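Local coordinates for protein lectin (Cicer arietinum, PDB 4HSD) that probably binds carbohydrate as a lectin and folds as a four-bladed hemopexin-type beta-propeller that holds a metal ion in its central channel, at residues A[64-69]-A[118-123]; A[60-65]-A[77-82]; A[13-18]-A[178-183]; A[6-11]-A[19-24]; A[136-141]-A[154-159]. One frame throughout, in Å; residues are numbered along the deposited sequence.

Interaction 1. Residues A[64-69]-A[118-123]. With NA (sodium ion), chain C.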
# COMPACT_ATOMS: atom_id res chain seq x y z
N ILE A 64 -7.29 -3.87 -7.03
CA ILE A 64 -5.85 -3.74 -6.90
C ILE A 64 -5.36 -4.35 -5.56
O ILE A 64 -5.81 -3.96 -4.47
CB ILE A 64 -5.47 -2.27 -7.05
CG1 ILE A 64 -5.70 -1.82 -8.50
CG2 ILE A 64 -4.03 -2.07 -6.69
CD1 ILE A 64 -7.12 -1.43 -8.83
N ASP A 65 -4.48 -5.34 -5.65
CA ASP A 65 -4.07 -6.03 -4.43
C ASP A 65 -2.81 -5.47 -3.71
O ASP A 65 -2.46 -5.94 -2.63
CB ASP A 65 -3.97 -7.54 -4.65
CG ASP A 65 -2.89 -7.92 -5.64
OD1 ASP A 65 -1.86 -7.22 -5.69
OD2 ASP A 65 -3.05 -8.96 -6.33
N CYS A 66 -2.13 -4.50 -4.31
CA CYS A 66 -0.95 -3.88 -3.72
C CYS A 66 -0.67 -2.56 -4.46
O CYS A 66 -0.81 -2.49 -5.71
CB CYS A 66 0.27 -4.81 -3.86
SG CYS A 66 1.80 -4.25 -3.04
N SER A 67 -0.30 -1.53 -3.71
CA SER A 67 0.10 -0.24 -4.30
C SER A 67 1.04 0.57 -3.41
O SER A 67 1.16 0.30 -2.21
CB SER A 67 -1.13 0.60 -4.71
OG SER A 67 -2.08 0.74 -3.67
N PHE A 68 1.75 1.53 -3.99
CA PHE A 68 2.59 2.43 -3.21
C PHE A 68 2.82 3.80 -3.88
O PHE A 68 2.77 3.93 -5.10
CB PHE A 68 3.92 1.77 -2.77
CG PHE A 68 4.80 1.29 -3.90
CD1 PHE A 68 5.81 2.10 -4.42
CD2 PHE A 68 4.66 0.00 -4.40
CE1 PHE A 68 6.65 1.65 -5.41
CE2 PHE A 68 5.51 -0.45 -5.40
CZ PHE A 68 6.51 0.38 -5.91
N ASP A 69 3.01 4.81 -3.03
CA ASP A 69 3.29 6.16 -3.49
C ASP A 69 4.73 6.17 -3.99
O ASP A 69 5.58 5.48 -3.42
CB ASP A 69 3.13 7.15 -2.32
CG ASP A 69 3.30 8.61 -2.74
OD1 ASP A 69 2.52 9.10 -3.61
OD2 ASP A 69 4.19 9.30 -2.17
N ASN A 118 5.16 -13.57 -8.54
CA ASN A 118 3.77 -13.87 -8.89
C ASN A 118 2.77 -12.97 -8.14
O ASN A 118 1.56 -13.03 -8.37
CB ASN A 118 3.48 -15.36 -8.66
CG ASN A 118 4.34 -16.28 -9.55
OD1 ASN A 118 4.92 -17.25 -9.08
ND2 ASN A 118 4.42 -15.96 -10.84
N GLY A 119 3.30 -12.11 -7.26
CA GLY A 119 2.45 -11.21 -6.50
C GLY A 119 3.05 -10.62 -5.24
O GLY A 119 3.81 -11.29 -4.53
N ILE A 120 2.70 -9.36 -4.97
CA ILE A 120 3.13 -8.69 -3.76
C ILE A 120 1.89 -8.43 -2.87
O ILE A 120 0.84 -8.06 -3.38
CB ILE A 120 3.92 -7.41 -4.14
CG1 ILE A 120 5.17 -7.81 -4.96
CG2 ILE A 120 4.29 -6.57 -2.92
CD1 ILE A 120 5.92 -6.67 -5.59
N ASP A 121 2.03 -8.66 -1.58
CA ASP A 121 0.96 -8.45 -0.63
C ASP A 121 0.65 -7.01 -0.35
O ASP A 121 -0.43 -6.58 -0.58
CB ASP A 121 1.28 -9.17 0.69
CG ASP A 121 1.18 -10.71 0.61
OD1 ASP A 121 1.69 -11.34 1.53
OD2 ASP A 121 0.61 -11.26 -0.31
N ALA A 122 1.62 -6.27 0.13
CA ALA A 122 1.45 -4.83 0.39
C ALA A 122 2.79 -4.11 0.28
O ALA A 122 3.85 -4.74 0.17
CB ALA A 122 0.82 -4.60 1.77
N ALA A 123 2.73 -2.78 0.32
CA ALA A 123 3.90 -1.93 0.16
C ALA A 123 3.66 -0.49 0.62
O ALA A 123 2.55 0.02 0.50
CB ALA A 123 4.31 -1.92 -1.31
NA NA C . -2.87 -7.40 -0.58

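Interaction 2. Residues A[60-65]-A[77-82]. With NA (sodium ion), chain C.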
# COMPACT_ATOMS: atom_id res chain seq x y z
N GLY A 60 -9.58 -3.06 -13.35
CA GLY A 60 -10.95 -2.58 -13.32
C GLY A 60 -11.87 -3.76 -13.02
O GLY A 60 -12.88 -3.64 -12.32
N THR A 61 -11.48 -4.92 -13.56
CA THR A 61 -12.21 -6.16 -13.39
C THR A 61 -11.99 -6.79 -12.03
O THR A 61 -12.89 -7.45 -11.49
CB THR A 61 -11.79 -7.22 -14.45
OG1 THR A 61 -11.84 -6.63 -15.76
CG2 THR A 61 -12.73 -8.39 -14.42
N TYR A 62 -10.81 -6.59 -11.46
CA TYR A 62 -10.47 -7.31 -10.25
C TYR A 62 -10.04 -6.49 -9.06
O TYR A 62 -9.90 -7.01 -7.95
CB TYR A 62 -9.39 -8.37 -10.58
CG TYR A 62 -9.97 -9.50 -11.38
CD1 TYR A 62 -10.94 -10.33 -10.83
CD2 TYR A 62 -9.61 -9.71 -12.71
CE1 TYR A 62 -11.52 -11.33 -11.58
CE2 TYR A 62 -10.19 -10.70 -13.45
CZ TYR A 62 -11.14 -11.51 -12.89
OH TYR A 62 -11.73 -12.52 -13.59
N GLY A 63 -9.81 -5.21 -9.25
CA GLY A 63 -9.35 -4.41 -8.14
C GLY A 63 -7.84 -4.43 -8.09
O GLY A 63 -7.18 -4.91 -9.01
N ILE A 64 -7.29 -3.87 -7.03
CA ILE A 64 -5.85 -3.74 -6.90
C ILE A 64 -5.36 -4.35 -5.56
O ILE A 64 -5.81 -3.96 -4.47
CB ILE A 64 -5.47 -2.27 -7.05
CG1 ILE A 64 -5.70 -1.82 -8.50
CG2 ILE A 64 -4.03 -2.07 -6.69
CD1 ILE A 64 -7.12 -1.43 -8.83
N ASP A 65 -4.48 -5.34 -5.65
CA ASP A 65 -4.07 -6.03 -4.43
C ASP A 65 -2.81 -5.47 -3.71
O ASP A 65 -2.46 -5.94 -2.63
CB ASP A 65 -3.97 -7.54 -4.65
CG ASP A 65 -2.89 -7.92 -5.64
OD1 ASP A 65 -1.86 -7.22 -5.69
OD2 ASP A 65 -3.05 -8.96 -6.33
N ILE A 77 0.62 0.27 -9.05
CA ILE A 77 -0.51 -0.55 -8.70
C ILE A 77 -0.28 -1.94 -9.28
O ILE A 77 0.28 -2.10 -10.36
CB ILE A 77 -1.81 0.05 -9.22
CG1 ILE A 77 -1.68 0.38 -10.71
CG2 ILE A 77 -2.13 1.33 -8.45
CD1 ILE A 77 -2.10 -0.71 -11.64
N PHE A 78 -0.72 -2.94 -8.52
CA PHE A 78 -0.52 -4.35 -8.84
C PHE A 78 -1.81 -5.16 -8.74
O PHE A 78 -2.80 -4.75 -8.13
CB PHE A 78 0.43 -4.96 -7.81
CG PHE A 78 1.84 -4.45 -7.87
CD1 PHE A 78 2.81 -5.21 -8.52
CD2 PHE A 78 2.22 -3.28 -7.20
CE1 PHE A 78 4.15 -4.81 -8.50
CE2 PHE A 78 3.55 -2.88 -7.19
CZ PHE A 78 4.52 -3.65 -7.86
N TYR A 79 -1.74 -6.37 -9.29
CA TYR A 79 -2.76 -7.41 -9.18
C TYR A 79 -2.06 -8.64 -9.73
O TYR A 79 -1.61 -8.64 -10.89
CB TYR A 79 -4.03 -7.14 -9.98
CG TYR A 79 -4.99 -8.31 -9.86
CD1 TYR A 79 -5.68 -8.53 -8.70
CD2 TYR A 79 -5.14 -9.24 -10.90
CE1 TYR A 79 -6.52 -9.61 -8.54
CE2 TYR A 79 -5.97 -10.34 -10.76
CZ TYR A 79 -6.67 -10.52 -9.58
OH TYR A 79 -7.54 -11.58 -9.42
N GLU A 80 -1.94 -9.66 -8.88
CA GLU A 80 -1.21 -10.88 -9.20
C GLU A 80 0.14 -10.53 -9.82
O GLU A 80 0.82 -9.64 -9.31
CB GLU A 80 -2.04 -11.82 -10.07
CG GLU A 80 -3.05 -12.60 -9.26
CD GLU A 80 -4.07 -13.35 -10.11
OE1 GLU A 80 -3.73 -13.78 -11.23
OE2 GLU A 80 -5.21 -13.54 -9.65
N ASN A 81 0.55 -11.19 -10.90
CA ASN A 81 1.90 -10.92 -11.44
C ASN A 81 2.03 -9.70 -12.34
O ASN A 81 3.08 -9.47 -12.92
CB ASN A 81 2.53 -12.16 -12.13
CG ASN A 81 1.83 -12.55 -13.43
OD1 ASN A 81 1.30 -11.72 -14.14
ND2 ASN A 81 1.88 -13.84 -13.76
N PHE A 82 0.96 -8.91 -12.48
CA PHE A 82 1.03 -7.72 -13.32
C PHE A 82 1.00 -6.47 -12.45
O PHE A 82 0.68 -6.55 -11.26
CB PHE A 82 -0.11 -7.69 -14.35
CG PHE A 82 -0.14 -8.88 -15.26
CD1 PHE A 82 -1.08 -9.89 -15.08
CD2 PHE A 82 0.77 -8.99 -16.30
CE1 PHE A 82 -1.11 -11.00 -15.94
CE2 PHE A 82 0.75 -10.10 -17.15
CZ PHE A 82 -0.21 -11.10 -16.96
NA NA C . -2.87 -7.40 -0.58

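Interaction 3. Residues A[13-18]-A[178-183]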
# COMPACT_ATOMS: atom_id res chain seq x y z
N SER A 13 -0.84 12.62 -2.49
CA SER A 13 0.03 13.78 -2.50
C SER A 13 -0.71 14.93 -1.84
O SER A 13 -0.14 15.98 -1.57
CB SER A 13 0.46 14.14 -3.93
OG SER A 13 -0.60 14.72 -4.68
N ARG A 14 -2.00 14.71 -1.56
CA ARG A 14 -2.80 15.71 -0.85
C ARG A 14 -2.71 15.42 0.65
O ARG A 14 -3.11 14.34 1.10
CB ARG A 14 -4.26 15.65 -1.32
CG ARG A 14 -4.48 15.93 -2.79
CD ARG A 14 -4.39 17.40 -3.09
NE ARG A 14 -4.18 17.74 -4.51
CZ ARG A 14 -5.13 18.25 -5.30
NH1 ARG A 14 -6.36 18.44 -4.82
NH2 ARG A 14 -4.85 18.59 -6.55
N ASN A 15 -2.25 16.38 1.43
CA ASN A 15 -1.96 16.18 2.85
C ASN A 15 -3.04 15.43 3.68
O ASN A 15 -4.23 15.75 3.60
CB ASN A 15 -1.71 17.53 3.53
CG ASN A 15 -0.61 18.34 2.92
OD1 ASN A 15 0.13 17.88 2.10
ND2 ASN A 15 -0.50 19.57 3.37
N ASN A 16 -2.60 14.45 4.46
CA ASN A 16 -3.48 13.59 5.27
C ASN A 16 -4.52 12.75 4.51
O ASN A 16 -5.48 12.28 5.11
CB ASN A 16 -4.15 14.38 6.40
CG ASN A 16 -3.14 15.09 7.32
OD1 ASN A 16 -2.17 14.48 7.80
ND2 ASN A 16 -3.37 16.40 7.56
N GLU A 17 -4.33 12.53 3.22
CA GLU A 17 -5.27 11.72 2.46
C GLU A 17 -4.65 10.39 1.98
O GLU A 17 -3.44 10.29 1.83
CB GLU A 17 -5.81 12.49 1.25
CG GLU A 17 -6.48 13.81 1.55
CD GLU A 17 -7.21 14.38 0.34
OE1 GLU A 17 -7.74 13.58 -0.45
OE2 GLU A 17 -7.27 15.62 0.18
N ALA A 18 -5.50 9.39 1.72
CA ALA A 18 -5.03 8.08 1.31
C ALA A 18 -6.12 7.39 0.53
O ALA A 18 -7.30 7.61 0.78
CB ALA A 18 -4.68 7.23 2.51
N ALA A 178 2.27 4.58 3.96
CA ALA A 178 3.06 5.47 4.78
C ALA A 178 2.25 6.69 5.19
O ALA A 178 1.46 7.19 4.40
CB ALA A 178 4.32 5.90 4.03
N SER A 179 2.47 7.16 6.41
CA SER A 179 1.79 8.34 6.93
C SER A 179 2.37 9.58 6.29
O SER A 179 3.36 9.51 5.60
CB SER A 179 1.96 8.41 8.45
OG SER A 179 1.08 9.36 9.04
N HIS A 180 1.74 10.73 6.54
CA HIS A 180 2.24 11.98 6.03
C HIS A 180 3.22 12.56 7.07
O HIS A 180 3.91 13.55 6.83
CB HIS A 180 1.09 12.96 5.76
CG HIS A 180 0.47 12.80 4.40
ND1 HIS A 180 -0.33 11.72 4.06
CD2 HIS A 180 0.55 13.57 3.28
CE1 HIS A 180 -0.72 11.84 2.81
NE2 HIS A 180 -0.19 12.95 2.31
N LYS A 181 3.27 11.92 8.23
CA LYS A 181 4.18 12.34 9.27
C LYS A 181 5.48 11.55 9.09
O LYS A 181 5.49 10.45 8.52
CB LYS A 181 3.56 12.08 10.65
CG LYS A 181 2.11 12.53 10.81
CD LYS A 181 1.95 14.01 11.24
CE LYS A 181 0.45 14.39 11.28
NZ LYS A 181 0.13 15.59 12.11
N THR A 182 6.58 12.12 9.57
CA THR A 182 7.89 11.51 9.41
C THR A 182 8.01 10.10 9.99
O THR A 182 7.45 9.78 11.04
CB THR A 182 8.98 12.41 10.04
OG1 THR A 182 8.83 13.76 9.56
CG2 THR A 182 10.36 11.92 9.66
N ASN A 183 8.72 9.23 9.28
CA ASN A 183 8.98 7.88 9.76
C ASN A 183 7.77 7.11 10.29
O ASN A 183 7.92 6.33 11.23
CB ASN A 183 10.08 7.91 10.82
CG ASN A 183 11.23 8.90 10.50
OD1 ASN A 183 11.57 9.12 9.33
ND2 ASN A 183 11.81 9.49 11.54

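Interaction 4. Residues A[6-11]-A[19-24]. With NA (sodium ion), chain C.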
# COMPACT_ATOMS: atom_id res chain seq x y z
N ILE A 6 -9.03 -4.36 3.81
CA ILE A 6 -8.10 -3.56 3.02
C ILE A 6 -7.09 -4.43 2.29
O ILE A 6 -6.49 -5.31 2.83
CB ILE A 6 -7.46 -2.54 3.87
CG1 ILE A 6 -8.53 -1.83 4.65
CG2 ILE A 6 -6.87 -1.56 3.07
CD1 ILE A 6 -8.49 -1.19 6.11
N ASN A 7 -6.94 -4.16 1.03
CA ASN A 7 -6.07 -4.99 0.21
C ASN A 7 -4.84 -4.24 -0.31
O ASN A 7 -3.78 -4.86 -0.52
CB ASN A 7 -6.88 -5.49 -0.97
CG ASN A 7 -6.42 -6.82 -1.47
OD1 ASN A 7 -5.48 -7.42 -0.92
ND2 ASN A 7 -7.07 -7.31 -2.52
N ALA A 8 -4.98 -2.93 -0.46
CA ALA A 8 -3.91 -2.15 -1.05
C ALA A 8 -4.18 -0.70 -0.74
O ALA A 8 -5.35 -0.26 -0.72
CB ALA A 8 -3.86 -2.35 -2.54
N ALA A 9 -3.10 0.02 -0.48
CA ALA A 9 -3.16 1.44 -0.22
C ALA A 9 -1.86 2.06 -0.69
O ALA A 9 -0.85 1.37 -0.83
CB ALA A 9 -3.39 1.70 1.28
N PHE A 10 -1.93 3.37 -0.96
CA PHE A 10 -0.77 4.17 -1.28
C PHE A 10 -1.12 5.57 -0.76
O PHE A 10 -2.28 5.97 -0.81
CB PHE A 10 -0.45 4.16 -2.78
CG PHE A 10 -1.47 4.85 -3.65
CD1 PHE A 10 -2.16 4.12 -4.60
CD2 PHE A 10 -1.73 6.22 -3.54
CE1 PHE A 10 -3.08 4.72 -5.42
CE2 PHE A 10 -2.68 6.84 -4.36
CZ PHE A 10 -3.35 6.09 -5.30
N ARG A 11 -0.12 6.28 -0.26
CA ARG A 11 -0.32 7.63 0.29
C ARG A 11 -0.58 8.64 -0.82
O ARG A 11 -0.02 8.55 -1.90
CB ARG A 11 0.92 8.03 1.10
CG ARG A 11 0.84 9.38 1.81
CD ARG A 11 2.11 9.67 2.60
NE ARG A 11 3.30 9.55 1.74
CZ ARG A 11 4.56 9.73 2.13
NH1 ARG A 11 4.84 10.06 3.38
NH2 ARG A 11 5.53 9.57 1.26
N TYR A 19 -5.70 6.53 -0.40
CA TYR A 19 -6.60 5.74 -1.19
C TYR A 19 -6.53 4.35 -0.67
O TYR A 19 -5.46 3.83 -0.42
CB TYR A 19 -6.21 5.79 -2.67
CG TYR A 19 -6.48 7.15 -3.30
CD1 TYR A 19 -7.73 7.47 -3.80
CD2 TYR A 19 -5.49 8.13 -3.34
CE1 TYR A 19 -7.99 8.72 -4.34
CE2 TYR A 19 -5.74 9.37 -3.87
CZ TYR A 19 -6.99 9.67 -4.36
OH TYR A 19 -7.25 10.94 -4.87
N LEU A 20 -7.70 3.75 -0.53
CA LEU A 20 -7.86 2.39 0.01
C LEU A 20 -8.55 1.47 -0.98
O LEU A 20 -9.58 1.78 -1.50
CB LEU A 20 -8.61 2.42 1.34
CG LEU A 20 -7.91 3.21 2.41
CD1 LEU A 20 -8.65 3.14 3.70
CD2 LEU A 20 -6.53 2.67 2.60
N PHE A 21 -7.95 0.34 -1.24
CA PHE A 21 -8.53 -0.57 -2.20
C PHE A 21 -9.06 -1.82 -1.51
O PHE A 21 -8.34 -2.51 -0.76
CB PHE A 21 -7.52 -0.85 -3.30
CG PHE A 21 -7.08 0.40 -4.05
CD1 PHE A 21 -7.71 0.76 -5.25
CD2 PHE A 21 -6.08 1.22 -3.55
CE1 PHE A 21 -7.34 1.91 -5.94
CE2 PHE A 21 -5.69 2.37 -4.24
CZ PHE A 21 -6.32 2.70 -5.46
N ILE A 22 -10.33 -2.08 -1.73
CA ILE A 22 -11.05 -3.16 -1.12
C ILE A 22 -11.75 -3.95 -2.21
O ILE A 22 -12.28 -3.37 -3.08
CB ILE A 22 -11.99 -2.58 -0.04
CG1 ILE A 22 -11.24 -1.65 0.88
CG2 ILE A 22 -12.64 -3.63 0.73
CD1 ILE A 22 -12.38 -0.87 1.61
N ASN A 23 -11.67 -5.26 -2.19
CA ASN A 23 -12.22 -6.07 -3.27
C ASN A 23 -11.75 -5.53 -4.63
O ASN A 23 -10.61 -5.45 -4.88
CB ASN A 23 -13.73 -6.31 -3.18
CG ASN A 23 -14.13 -7.20 -2.08
OD1 ASN A 23 -15.18 -7.07 -1.57
ND2 ASN A 23 -13.32 -8.12 -1.74
N ASP A 24 -12.70 -5.16 -5.48
CA ASP A 24 -12.54 -4.51 -6.78
C ASP A 24 -13.01 -3.06 -6.65
O ASP A 24 -13.37 -2.42 -7.65
CB ASP A 24 -13.41 -5.22 -7.82
CG ASP A 24 -14.94 -5.08 -7.52
OD1 ASP A 24 -15.76 -5.33 -8.41
OD2 ASP A 24 -15.31 -4.74 -6.38
NA NA C . -2.87 -7.40 -0.58
O HOH W 1 -8.16 -6.01 -4.36

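Interaction 5. Residues A[136-141]-A[154-159]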
# COMPACT_ATOMS: atom_id res chain seq x y z
N LYS A 136 5.53 -9.69 0.92
CA LYS A 136 4.85 -10.86 0.40
C LYS A 136 5.15 -11.93 1.42
O LYS A 136 6.31 -12.15 1.81
CB LYS A 136 5.42 -11.24 -0.97
CG LYS A 136 4.85 -12.53 -1.57
CD LYS A 136 3.32 -12.51 -1.71
CE LYS A 136 2.87 -13.66 -2.57
NZ LYS A 136 3.63 -13.61 -3.84
N GLY A 137 4.09 -12.57 1.90
CA GLY A 137 4.25 -13.61 2.92
C GLY A 137 4.88 -13.07 4.18
O GLY A 137 4.31 -12.21 4.85
N ASP A 138 6.06 -13.59 4.51
CA ASP A 138 6.72 -13.23 5.76
C ASP A 138 8.09 -12.57 5.51
O ASP A 138 8.82 -12.25 6.45
CB ASP A 138 6.86 -14.46 6.68
CG ASP A 138 7.91 -15.44 6.19
OD1 ASP A 138 8.61 -16.04 7.03
OD2 ASP A 138 8.06 -15.61 4.96
N LYS A 139 8.39 -12.35 4.23
CA LYS A 139 9.61 -11.68 3.82
C LYS A 139 9.29 -10.25 3.40
O LYS A 139 8.13 -9.93 3.13
CB LYS A 139 10.22 -12.40 2.60
CG LYS A 139 10.76 -13.80 2.85
CD LYS A 139 11.92 -13.81 3.90
CE LYS A 139 12.17 -15.25 4.40
NZ LYS A 139 13.07 -15.32 5.60
N TYR A 140 10.32 -9.40 3.34
CA TYR A 140 10.17 -8.04 2.80
C TYR A 140 11.37 -7.62 1.95
O TYR A 140 12.47 -8.12 2.14
CB TYR A 140 9.92 -6.99 3.90
CG TYR A 140 11.13 -6.40 4.58
CD1 TYR A 140 11.88 -7.16 5.47
CD2 TYR A 140 11.50 -5.07 4.38
CE1 TYR A 140 12.96 -6.63 6.13
CE2 TYR A 140 12.60 -4.51 5.06
CZ TYR A 140 13.32 -5.32 5.93
OH TYR A 140 14.40 -4.81 6.62
N ALA A 141 11.12 -6.70 1.03
CA ALA A 141 12.12 -6.19 0.12
C ALA A 141 12.33 -4.72 0.42
O ALA A 141 11.47 -4.06 1.02
CB ALA A 141 11.68 -6.35 -1.33
N ILE A 154 16.50 -9.90 0.40
CA ILE A 154 15.13 -10.04 0.95
C ILE A 154 15.11 -10.89 2.23
O ILE A 154 15.38 -12.09 2.19
CB ILE A 154 14.14 -10.63 -0.10
CG1 ILE A 154 14.12 -9.77 -1.37
CG2 ILE A 154 12.77 -10.77 0.50
CD1 ILE A 154 13.49 -10.43 -2.62
N LYS A 155 14.80 -10.27 3.35
CA LYS A 155 14.78 -10.99 4.62
C LYS A 155 13.40 -10.90 5.27
O LYS A 155 12.54 -10.14 4.80
CB LYS A 155 15.86 -10.45 5.55
CG LYS A 155 15.77 -8.96 5.84
CD LYS A 155 17.04 -8.47 6.54
CE LYS A 155 17.05 -6.96 6.69
NZ LYS A 155 18.42 -6.44 6.97
N SER A 156 13.22 -11.70 6.33
CA SER A 156 11.96 -11.75 7.11
C SER A 156 11.58 -10.41 7.72
O SER A 156 12.44 -9.61 8.10
CB SER A 156 12.05 -12.80 8.24
OG SER A 156 12.22 -14.14 7.77
N ILE A 157 10.27 -10.19 7.82
CA ILE A 157 9.71 -9.00 8.46
C ILE A 157 10.21 -8.98 9.91
O ILE A 157 10.52 -7.91 10.48
CB ILE A 157 8.17 -9.06 8.39
CG1 ILE A 157 7.71 -8.80 6.94
CG2 ILE A 157 7.52 -8.11 9.41
CD1 ILE A 157 6.25 -9.15 6.66
N SER A 158 10.30 -10.18 10.49
CA SER A 158 10.85 -10.36 11.82
C SER A 158 12.26 -9.76 11.94
O SER A 158 12.59 -9.19 12.97
CB SER A 158 10.87 -11.86 12.17
OG SER A 158 9.60 -12.35 12.64
N ASP A 159 13.07 -9.87 10.89
CA ASP A 159 14.46 -9.39 10.90
C ASP A 159 14.63 -7.90 10.70
O ASP A 159 15.43 -7.27 11.38
CB ASP A 159 15.30 -10.09 9.84
CG ASP A 159 15.28 -11.59 9.98
OD1 ASP A 159 15.49 -12.25 8.93
OD2 ASP A 159 15.04 -12.10 11.12

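Interaction 1. Residues A[64-69]-A[118-123]
Cys66 turns its thiol over the start of the neighbouring strand, where SG rests 3.4 Å from Ile120 CG2 and also meets the carbonyl carbon of Ala122. With SG anti to the backbone N (chi1 -175°), the sulfur reaches on to Ala123 CB at 3.8 Å, while Cys66 CB lies against Ile120 O. Further along, Phe68 brings CD2 of its ring obliquely against Ala123 CB, 3.7 Å away. These small and apolar groups pack the innermost strands of two adjacent propeller blades, 66-69 and 122-125. Just before these strands, Asp65 O and Asp121 O approach to 3.0 Å because both bind the sodium ion, at 2.5 Å and 2.6 Å respectively; Asn7 and Asp174 add their backbone oxygens, and Asn7 its OD1 as well. The Asp121 carboxylate turns away to Gly137 N. The ion is thus held mainly by backbone carbonyl oxygens, and its positive charge probably offsets the repulsion between two oxygens that would otherwise be unfavourably close.

Interaction 2. Residues A[60-65]-A[77-82]
The chain leaves helix 58-62 through Gly63, which has positive phi, and passes the end of strand 74-79 at a steep angle, the touching parts being 103° apart, and Asp65 N donates to Phe78 O at 3.1 Å from above the carbonyl plane. Ile64 lays CG2 against the same Phe78 O, 3.3 Å away, and against Ile77 CB. Tyr62 CB sits over one face of the Tyr79 ring, 3.8 Å from its centroid, in a CH-pi contact. The two phenol rings are nearly parallel, their planes 7° apart, but displaced with little ring-on-ring overlap. Glu80 CG lies over the opposite face of Tyr79, so this ring is sandwiched between aliphatic carbons. Tyr79 carries its ring anti to the backbone N (chi1 177°), which brings it out to Tyr62 CB. The Asp65 carboxylate folds back over the strand end: OD2 receives Glu80 N at 2.9 Å on its syn side, along a nearly straight bond, and OD2 also touches Tyr79 CA at 3.3 Å. Glu80 is the second residue of the type II' turn from Tyr79 to Phe82, which leads into the next strand of the blade. Asp65 is tied by its backbone N to strand 74-79 and by its carboxylate to the turn, which would help orient the carbonyl that it offers to the sodium ion.

Interaction 3. Residues A[13-18]-A[178-183]
One face of the His180 imidazole is laid on the peptide between Asn15 and Asn16, with Asn16 N 3.3 Å above the ring plane and over its centre, and Asn15 C further out toward the rim. At the ring edge, near its plane, Glu17 O comes within 3.3 Å of His180 CE1. His180 CD2 meets Asn15 CA at 3.6 Å. The amide of Asn16 crosses the ring at an angle, the planes 56° apart, and brings OD1 to 4.1 Å from His180 CB. That reach follows from the side-chain torsion of Asn16, whose CG lies anti to the carbonyl carbon (chi1 -56°), since its CB itself points away from the histidine. The peptide on this face belongs to the type II turn of Arg14 to Glu17, closed by Glu17 N donating to Arg14 O at 3.0 Å, and this turn lies in the connection between strands 6-11 and 17-22 of the first blade. His180 stands in the loop between strands 175-178 and 184-189 of the last blade, so the contact joins the first and last blades of the propeller at the surface, away from the metal site. The imidazole nitrogens are engaged beyond the turn: ND1 is hydrogen-bonded with Tyr31 OH, and NE2 makes a weak hydrogen bond with Ser12 O. Lys181 comes alongside, its CE 4.4 Å from Asn16 OD1.

Interaction 4. Residues A[6-11]-A[19-24]
Phe21 O is gripped by two successive amides, Asn7 N at 2.8 Å, almost in line with the C=O bond, and Ala8 N, whose bond is long and weak at 3.4 Å. Both residues therefore face Phe21, a classic beta bulge. In return Phe21 N donates to Ala8 O at 2.7 Å. At the bulge Asn7 binds the sodium ion through its backbone O at 2.7 Å and its OD1 at 2.6 Å. The other end of its amide, ND2, gives a hydrogen bond to a water that in turn donates to Asn23 O, so the flat group is fixed at both ends. On the face carrying Phe10, Tyr19 and Phe21, three rings form an aromatic cluster. Phe10 has CG between the backbone N and the carbonyl carbon (chi1 67°), which brings its ring over to the partner strand. Phe10 CE2 meets Tyr19 CD2, Phe10 CE1 approaches Phe21 CE2 at 3.7 Å, and the Phe10 plane is inclined by 42° to Tyr19 and 44° to Phe21. Tyr19 CB sits over one face of the Phe10 ring. On the other face of the sheet Leu20 CD2 lies 3.5 Å from Ala9 CB. This is an antiparallel hairpin of the two inner strands of a propeller blade, whose bulged start supplies one corner of the metal site in the central channel.

Interaction 5. Residues A[136-141]-A[154-159]
From CB to its tip, Lys139 runs along the backbone of the partner strand: CB touches Ile154 CG2 at 3.7 Å, CD passes over the peptide between Lys155 and Ser156, CE comes 3.5 Å from Ser156 OG, and NZ reaches Ser156 OG at 2.6 Å in a hydrogen bond. The bend at chi2 (-61°) folds the chain back toward Ser156, although the bond to CB points generally away from the partner strand. The pair lies in the antiparallel hairpin of strands 139-144 and 149-156, the outer strands of a hemopexin blade, where 149-156 passes directly into helix 157-160. Tyr140 N donates to Lys155 O at 2.8 Å, and Ile157 N to Asp138 O at 2.9 Å, so that the first turn of the helix is tied to the turn preceding strand 139-144. Ser156 occupies the N-cap position, but its hydroxyl is used by Lys139 and makes no capping bond. On their face of the sheet, Tyr140 and Lys155 run alongside each other in the same direction. The phenol edge takes Ser156 O near its plane, while Tyr140 CB packs against Ile157 CG1. At the far end of the pair, Lys155 CE rests 3.4 Å from Tyr140 OH.

Interactions 1, 2 and 4 converge on the sodium ion in the central channel: Asp65 is shared by interactions 1 and 2, Asp121 enters through interaction 1 and Asn7 through interaction 4. Interactions 1 and 2 have centres about 8 Å apart and meet where Cys66 O accepts a probable hydrogen bond from Phe78 N at 2.8 Å. Interaction 4 is joined to interaction 1 by a probable bond between Ser67 OG and Ala9 O at 3.2 Å. Interaction 5, its centre about 14 Å from that of interaction 1, touches it through Gly137 N and Asp121 OD1. Interaction 3, its centre about 15 Å from that of interaction 4, is linked to it by a probable hydrogen bond between Arg11 NH1 and Ser179 O, 2.7 Å.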